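Local coordinates for protein Pab-dependent poly(a)-specific ribonuclease subunit PAN2 (Neurospora crassa, PDB 4CZX) that probably serves as the catalytic subunit of a deadenylation complex that shortens mRNA poly(A) tails, the present chain being its N-terminal WD40 beta-propeller domain, at residues Pro29-Leu42 against Leu291-Ala305. Numbering follows the deposited sequence.
Sequences PASTIAFDNQDELL and LHFDVSRTGEGKALA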
loop_
_atom_site.group_PDB
_atom_site.type_symbol
_atom_site.label_atom_id
_atom_site.label_comp_id
_atom_site.label_asym_id
_atom_site.label_seq_id
_atom_site.Cartn_x
_atom_site.Cartn_y
_atom_site.Cartn_z
ATOM N N PRO A 29 -26.115 7.328 5.102
ATOM C CA PRO A 29 -27.015 6.291 4.576
ATOM C C PRO A 29 -27.021 6.240 3.060
ATOM O O PRO A 29 -26.326 7.020 2.404
ATOM C CB PRO A 29 -28.388 6.726 5.102
ATOM C CG PRO A 29 -28.280 8.219 5.140
ATOM C CD PRO A 29 -26.862 8.481 5.633
ATOM N N ALA A 30 -27.811 5.322 2.507
ATOM C CA ALA A 30 -27.945 5.206 1.061
ATOM C C ALA A 30 -28.336 6.545 0.419
ATOM O O ALA A 30 -29.036 7.363 1.027
ATOM C CB ALA A 30 -28.969 4.120 0.712
ATOM N N SER A 31 -27.848 6.764 -0.797
ATOM C CA SER A 31 -28.088 7.992 -1.544
ATOM C C SER A 31 -29.239 7.810 -2.521
ATOM O O SER A 31 -29.873 8.788 -2.951
ATOM C CB SER A 31 -26.823 8.407 -2.303
ATOM O OG SER A 31 -26.451 7.382 -3.223
ATOM N N THR A 32 -29.495 6.557 -2.895
ATOM C CA THR A 32 -30.587 6.243 -3.817
ATOM C C THR A 32 -30.778 4.723 -3.851
ATOM O O THR A 32 -29.848 3.965 -3.532
ATOM C CB THR A 32 -30.300 6.793 -5.243
ATOM O OG1 THR A 32 -31.431 6.579 -6.095
ATOM C CG2 THR A 32 -29.067 6.110 -5.860
ATOM N N ILE A 33 -31.984 4.275 -4.182
ATOM C CA ILE A 33 -32.221 2.858 -4.467
ATOM C C ILE A 33 -33.094 2.721 -5.707
ATOM O O ILE A 33 -33.898 3.611 -6.009
ATOM C CB ILE A 33 -32.894 2.116 -3.275
ATOM C CG1 ILE A 33 -34.372 2.509 -3.144
ATOM C CG2 ILE A 33 -32.138 2.379 -1.944
ATOM C CD1 ILE A 33 -35.066 1.859 -1.962
ATOM N N ALA A 34 -32.938 1.613 -6.426
ATOM C CA ALA A 34 -33.790 1.326 -7.587
ATOM C C ALA A 34 -33.817 -0.157 -7.916
ATOM O O ALA A 34 -32.778 -0.819 -7.972
ATOM C CB ALA A 34 -33.320 2.112 -8.815
ATOM N N PHE A 35 -35.019 -0.672 -8.142
ATOM C CA PHE A 35 -35.196 -2.003 -8.698
ATOM C C PHE A 35 -34.682 -2.077 -10.125
ATOM O O PHE A 35 -35.026 -1.237 -10.950
ATOM C CB PHE A 35 -36.674 -2.392 -8.669
ATOM C CG PHE A 35 -37.154 -2.846 -7.327
ATOM C CD1 PHE A 35 -36.843 -4.116 -6.863
ATOM C CD2 PHE A 35 -37.933 -2.013 -6.536
ATOM C CE1 PHE A 35 -37.290 -4.545 -5.630
ATOM C CE2 PHE A 35 -38.390 -2.433 -5.303
ATOM C CZ PHE A 35 -38.067 -3.700 -4.845
ATOM N N ASP A 36 -33.865 -3.089 -10.415
ATOM C CA ASP A 36 -33.483 -3.406 -11.785
ATOM C C ASP A 36 -34.721 -3.857 -12.567
ATOM O O ASP A 36 -35.720 -4.290 -11.981
ATOM C CB ASP A 36 -32.425 -4.533 -11.798
ATOM C CG ASP A 36 -31.536 -4.506 -13.024
ATOM O OD1 ASP A 36 -32.033 -4.267 -14.147
ATOM O OD2 ASP A 36 -30.320 -4.743 -12.857
ATOM N N ASN A 37 -34.664 -3.812 -13.889
ATOM C CA ASN A 37 -35.754 -4.446 -14.628
ATOM C C ASN A 37 -35.412 -5.870 -15.096
ATOM O O ASN A 37 -36.147 -6.455 -15.884
ATOM C CB ASN A 37 -36.205 -3.575 -15.813
ATOM C CG ASN A 37 -35.067 -3.144 -16.711
ATOM O OD1 ASN A 37 -34.020 -3.786 -16.771
ATOM N ND2 ASN A 37 -35.273 -2.042 -17.428
ATOM N N GLN A 38 -34.315 -6.438 -14.594
ATOM C CA GLN A 38 -34.046 -7.857 -14.809
ATOM C C GLN A 38 -33.268 -8.460 -13.646
ATOM O O GLN A 38 -32.726 -7.735 -12.791
ATOM C CB GLN A 38 -33.275 -8.077 -16.108
ATOM C CG GLN A 38 -31.917 -7.399 -16.132
ATOM C CD GLN A 38 -31.110 -7.757 -17.366
ATOM O OE1 GLN A 38 -30.228 -8.617 -17.316
ATOM N NE2 GLN A 38 -31.404 -7.091 -18.481
ATOM N N ASP A 39 -33.247 -9.788 -13.617
ATOM C CA ASP A 39 -32.404 -10.564 -12.712
ATOM C C ASP A 39 -32.759 -10.411 -11.232
ATOM O O ASP A 39 -31.959 -10.782 -10.366
ATOM C CB ASP A 39 -30.932 -10.196 -12.934
ATOM C CG ASP A 39 -30.452 -10.579 -14.315
ATOM O OD1 ASP A 39 -31.108 -11.445 -14.923
ATOM O OD2 ASP A 39 -29.443 -10.028 -14.796
ATOM N N GLU A 40 -33.944 -9.876 -10.946
ATOM C CA GLU A 40 -34.439 -9.778 -9.572
ATOM C C GLU A 40 -33.533 -8.927 -8.677
ATOM O O GLU A 40 -33.421 -9.171 -7.470
ATOM C CB GLU A 40 -34.590 -11.174 -8.968
ATOM C CG GLU A 40 -35.596 -12.031 -9.702
ATOM C CD GLU A 40 -36.964 -11.394 -9.677
ATOM O OE1 GLU A 40 -37.623 -11.482 -8.621
ATOM O OE2 GLU A 40 -37.356 -10.782 -10.696
ATOM N N LEU A 41 -32.900 -7.916 -9.261
ATOM C CA LEU A 41 -31.933 -7.119 -8.504
ATOM C C LEU A 41 -32.526 -5.835 -7.938
ATOM O O LEU A 41 -33.335 -5.159 -8.581
ATOM C CB LEU A 41 -30.728 -6.768 -9.382
ATOM C CG LEU A 41 -29.912 -7.954 -9.901
ATOM C CD1 LEU A 41 -28.776 -7.470 -10.792
ATOM C CD2 LEU A 41 -29.391 -8.785 -8.735
ATOM N N LEU A 42 -32.105 -5.511 -6.721
ATOM C CA LEU A 42 -32.290 -4.175 -6.156
ATOM C C LEU A 42 -30.922 -3.519 -6.001
ATOM O O LEU A 42 -29.999 -4.109 -5.416
ATOM C CB LEU A 42 -33.007 -4.235 -4.808
ATOM C CG LEU A 42 -33.248 -2.884 -4.114
ATOM C CD1 LEU A 42 -34.288 -2.048 -4.859
ATOM C CD2 LEU A 42 -33.673 -3.095 -2.670
ATOM N N LEU A 291 -35.848 7.508 3.681
ATOM C CA LEU A 291 -35.187 8.456 2.778
ATOM C C LEU A 291 -35.406 8.161 1.299
ATOM O O LEU A 291 -35.352 9.075 0.470
ATOM C CB LEU A 291 -33.680 8.474 3.029
ATOM C CG LEU A 291 -33.195 9.064 4.350
ATOM C CD1 LEU A 291 -31.681 9.034 4.366
ATOM C CD2 LEU A 291 -33.710 10.482 4.541
ATOM N N HIS A 292 -35.582 6.882 0.965
ATOM C CA HIS A 292 -35.782 6.478 -0.430
ATOM C C HIS A 292 -36.782 5.349 -0.540
ATOM O O HIS A 292 -36.970 4.570 0.395
ATOM C CB HIS A 292 -34.454 6.048 -1.092
ATOM C CG HIS A 292 -33.331 7.002 -0.853
ATOM N ND1 HIS A 292 -33.231 8.213 -1.502
ATOM C CD2 HIS A 292 -32.256 6.919 -0.034
ATOM C CE1 HIS A 292 -32.162 8.856 -1.059
ATOM N NE2 HIS A 292 -31.546 8.086 -0.178
ATOM N N PHE A 293 -37.403 5.267 -1.711
ATOM C CA PHE A 293 -38.474 4.320 -1.983
ATOM C C PHE A 293 -38.468 3.911 -3.457
ATOM O O PHE A 293 -38.208 4.738 -4.334
ATOM C CB PHE A 293 -39.836 4.933 -1.604
ATOM C CG PHE A 293 -41.005 4.080 -1.979
ATOM C CD1 PHE A 293 -41.234 2.878 -1.326
ATOM C CD2 PHE A 293 -41.876 4.474 -2.986
ATOM C CE1 PHE A 293 -42.314 2.086 -1.661
ATOM C CE2 PHE A 293 -42.965 3.680 -3.331
ATOM C CZ PHE A 293 -43.175 2.483 -2.674
ATOM N N ASP A 294 -38.742 2.641 -3.738
ATOM C CA ASP A 294 -39.030 2.234 -5.111
ATOM C C ASP A 294 -39.979 1.041 -5.122
ATOM O O ASP A 294 -40.153 0.357 -4.106
ATOM C CB ASP A 294 -37.725 1.895 -5.876
ATOM C CG ASP A 294 -37.907 1.904 -7.387
ATOM O OD1 ASP A 294 -38.881 2.534 -7.876
ATOM O OD2 ASP A 294 -37.084 1.267 -8.091
ATOM N N VAL A 295 -40.587 0.804 -6.282
ATOM C CA VAL A 295 -41.448 -0.357 -6.505
ATOM C C VAL A 295 -40.902 -1.154 -7.694
ATOM O O VAL A 295 -40.365 -0.574 -8.634
ATOM C CB VAL A 295 -42.916 0.056 -6.771
ATOM C CG1 VAL A 295 -43.026 0.884 -8.054
ATOM C CG2 VAL A 295 -43.819 -1.170 -6.849
ATOM N N SER A 296 -41.002 -2.476 -7.634
ATOM C CA SER A 296 -40.505 -3.336 -8.721
ATOM C C SER A 296 -41.395 -3.272 -9.963
ATOM O O SER A 296 -42.531 -2.801 -9.892
ATOM C CB SER A 296 -40.398 -4.781 -8.243
ATOM O OG SER A 296 -41.681 -5.368 -8.072
ATOM N N ARG A 297 -40.894 -3.781 -11.091
ATOM C CA ARG A 297 -41.645 -3.733 -12.354
ATOM C C ARG A 297 -42.981 -4.462 -12.282
ATOM O O ARG A 297 -43.941 -4.080 -12.957
ATOM C CB ARG A 297 -40.816 -4.323 -13.500
ATOM C CG ARG A 297 -39.559 -3.533 -13.864
ATOM C CD ARG A 297 -39.884 -2.100 -14.268
ATOM N NE ARG A 297 -38.690 -1.333 -14.632
ATOM C CZ ARG A 297 -37.774 -0.899 -13.763
ATOM N NH1 ARG A 297 -37.893 -1.172 -12.467
ATOM N NH2 ARG A 297 -36.726 -0.200 -14.192
ATOM N N THR A 298 -43.045 -5.519 -11.476
ATOM C CA THR A 298 -44.282 -6.281 -11.324
ATOM C C THR A 298 -45.247 -5.628 -10.339
ATOM O O THR A 298 -46.427 -5.983 -10.288
ATOM C CB THR A 298 -44.007 -7.702 -10.834
ATOM O OG1 THR A 298 -43.333 -7.635 -9.569
ATOM C CG2 THR A 298 -43.149 -8.464 -11.842
ATOM N N GLY A 299 -44.733 -4.698 -9.538
ATOM C CA GLY A 299 -45.523 -4.052 -8.504
ATOM C C GLY A 299 -45.507 -4.819 -7.194
ATOM O O GLY A 299 -46.008 -4.334 -6.176
ATOM N N GLU A 300 -44.907 -6.009 -7.212
ATOM C CA GLU A 300 -44.991 -6.925 -6.078
ATOM C C GLU A 300 -43.973 -6.623 -4.973
ATOM O O GLU A 300 -44.210 -6.939 -3.807
ATOM C CB GLU A 300 -44.835 -8.365 -6.566
ATOM C CG GLU A 300 -45.970 -8.796 -7.491
ATOM C CD GLU A 300 -45.812 -10.210 -8.013
ATOM O OE1 GLU A 300 -44.909 -10.931 -7.536
ATOM O OE2 GLU A 300 -46.599 -10.604 -8.904
ATOM N N GLY A 301 -42.851 -6.012 -5.340
ATOM C CA GLY A 301 -41.849 -5.624 -4.359
ATOM C C GLY A 301 -41.826 -4.134 -4.065
ATOM O O GLY A 301 -41.795 -3.316 -4.987
ATOM N N LYS A 302 -41.847 -3.784 -2.775
ATOM C CA LYS A 302 -41.692 -2.402 -2.331
ATOM C C LYS A 302 -40.426 -2.266 -1.496
ATOM O O LYS A 302 -40.247 -2.991 -0.517
ATOM C CB LYS A 302 -42.892 -1.934 -1.496
ATOM C CG LYS A 302 -44.154 -1.595 -2.289
ATOM C CD LYS A 302 -44.893 -2.838 -2.776
ATOM C CE LYS A 302 -46.263 -2.472 -3.330
ATOM N NZ LYS A 302 -47.045 -3.669 -3.783
ATOM N N ALA A 303 -39.559 -1.335 -1.868
ATOM C CA ALA A 303 -38.296 -1.151 -1.146
ATOM C C ALA A 303 -38.227 0.222 -0.508
ATOM O O ALA A 303 -38.618 1.206 -1.123
ATOM C CB ALA A 303 -37.113 -1.355 -2.076
ATOM N N LEU A 304 -37.695 0.273 0.715
ATOM C CA LEU A 304 -37.582 1.510 1.477
ATOM C C LEU A 304 -36.215 1.577 2.149
ATOM O O LEU A 304 -35.817 0.628 2.826
ATOM C CB LEU A 304 -38.679 1.605 2.541
ATOM C CG LEU A 304 -40.157 1.626 2.145
ATOM C CD1 LEU A 304 -40.699 0.222 1.875
ATOM C CD2 LEU A 304 -40.969 2.302 3.234
ATOM N N ALA A 305 -35.493 2.677 1.965
ATOM C CA ALA A 305 -34.220 2.845 2.656
ATOM C C ALA A 305 -34.366 3.921 3.713
ATOM O O ALA A 305 -35.029 4.932 3.468
ATOM C CB ALA A 305 -33.100 3.202 1.677
HETATM O O HOH W 1 -36.565 1.046 -10.734
HETATM O O HOH W 2 -38.267 -4.711 -10.962
#
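Asp294 holds CG anti to its own backbone N (chi1 -162°), and this swings the carboxylate over to Phe35. OD2 of Asp294 takes the backbone N-H of Phe35 on its anti lone pair, at 2.8 Å. Phe35 turns CG away from its carbonyl carbon (chi1 -79°), which sends the ring into the adjoining sheet, toward Ser296 and Ala303. CB of Ser296 sits over the centre of one ring face, a CH-pi contact 3.8 Å from the centroid. CD1 of Leu42 covers the opposite face. CE2 of Phe35 reaches CB of Ala303 at 3.6 Å. The Phe35 carbonyl O is gripped by NH1 of Arg297, which comes from above the carbonyl plane in a long bond of 3.2 Å. A water joins this O, NH1 and OD2 of Asp294. CB of Asn37 lies over a face of the same guanidinium.

At the far end, NE2 of His292 donates to O of Ala30 at 2.9 Å, a bent bond. CA of Thr32 packs over a face of the imidazole, 4.0 Å from its centroid. With an alanine at His292, O of Ala30 would probably lose this donor and the backbone at Thr32 its cover. Between the two ends, Ile33 places CD1 on Ala303 and CG2 on Ala305, both against CB at 3.8 Å.

No backbone-to-backbone hydrogen bond joins the segments; each of the three direct bonds pairs a side chain with a backbone atom. This is packing between adjacent propeller blades. Strand 32-35 runs nearly parallel to 291-295 (6°) and antiparallel to 302-305. Arg250 forms a salt bridge with OD1 of Asp294, and the ring of Phe322 meets Phe35 edge-to-face. Thr32 and Ala34 touch strand 77-80, while Phe293 and Val295 pack on strands 248-251 and 258-262.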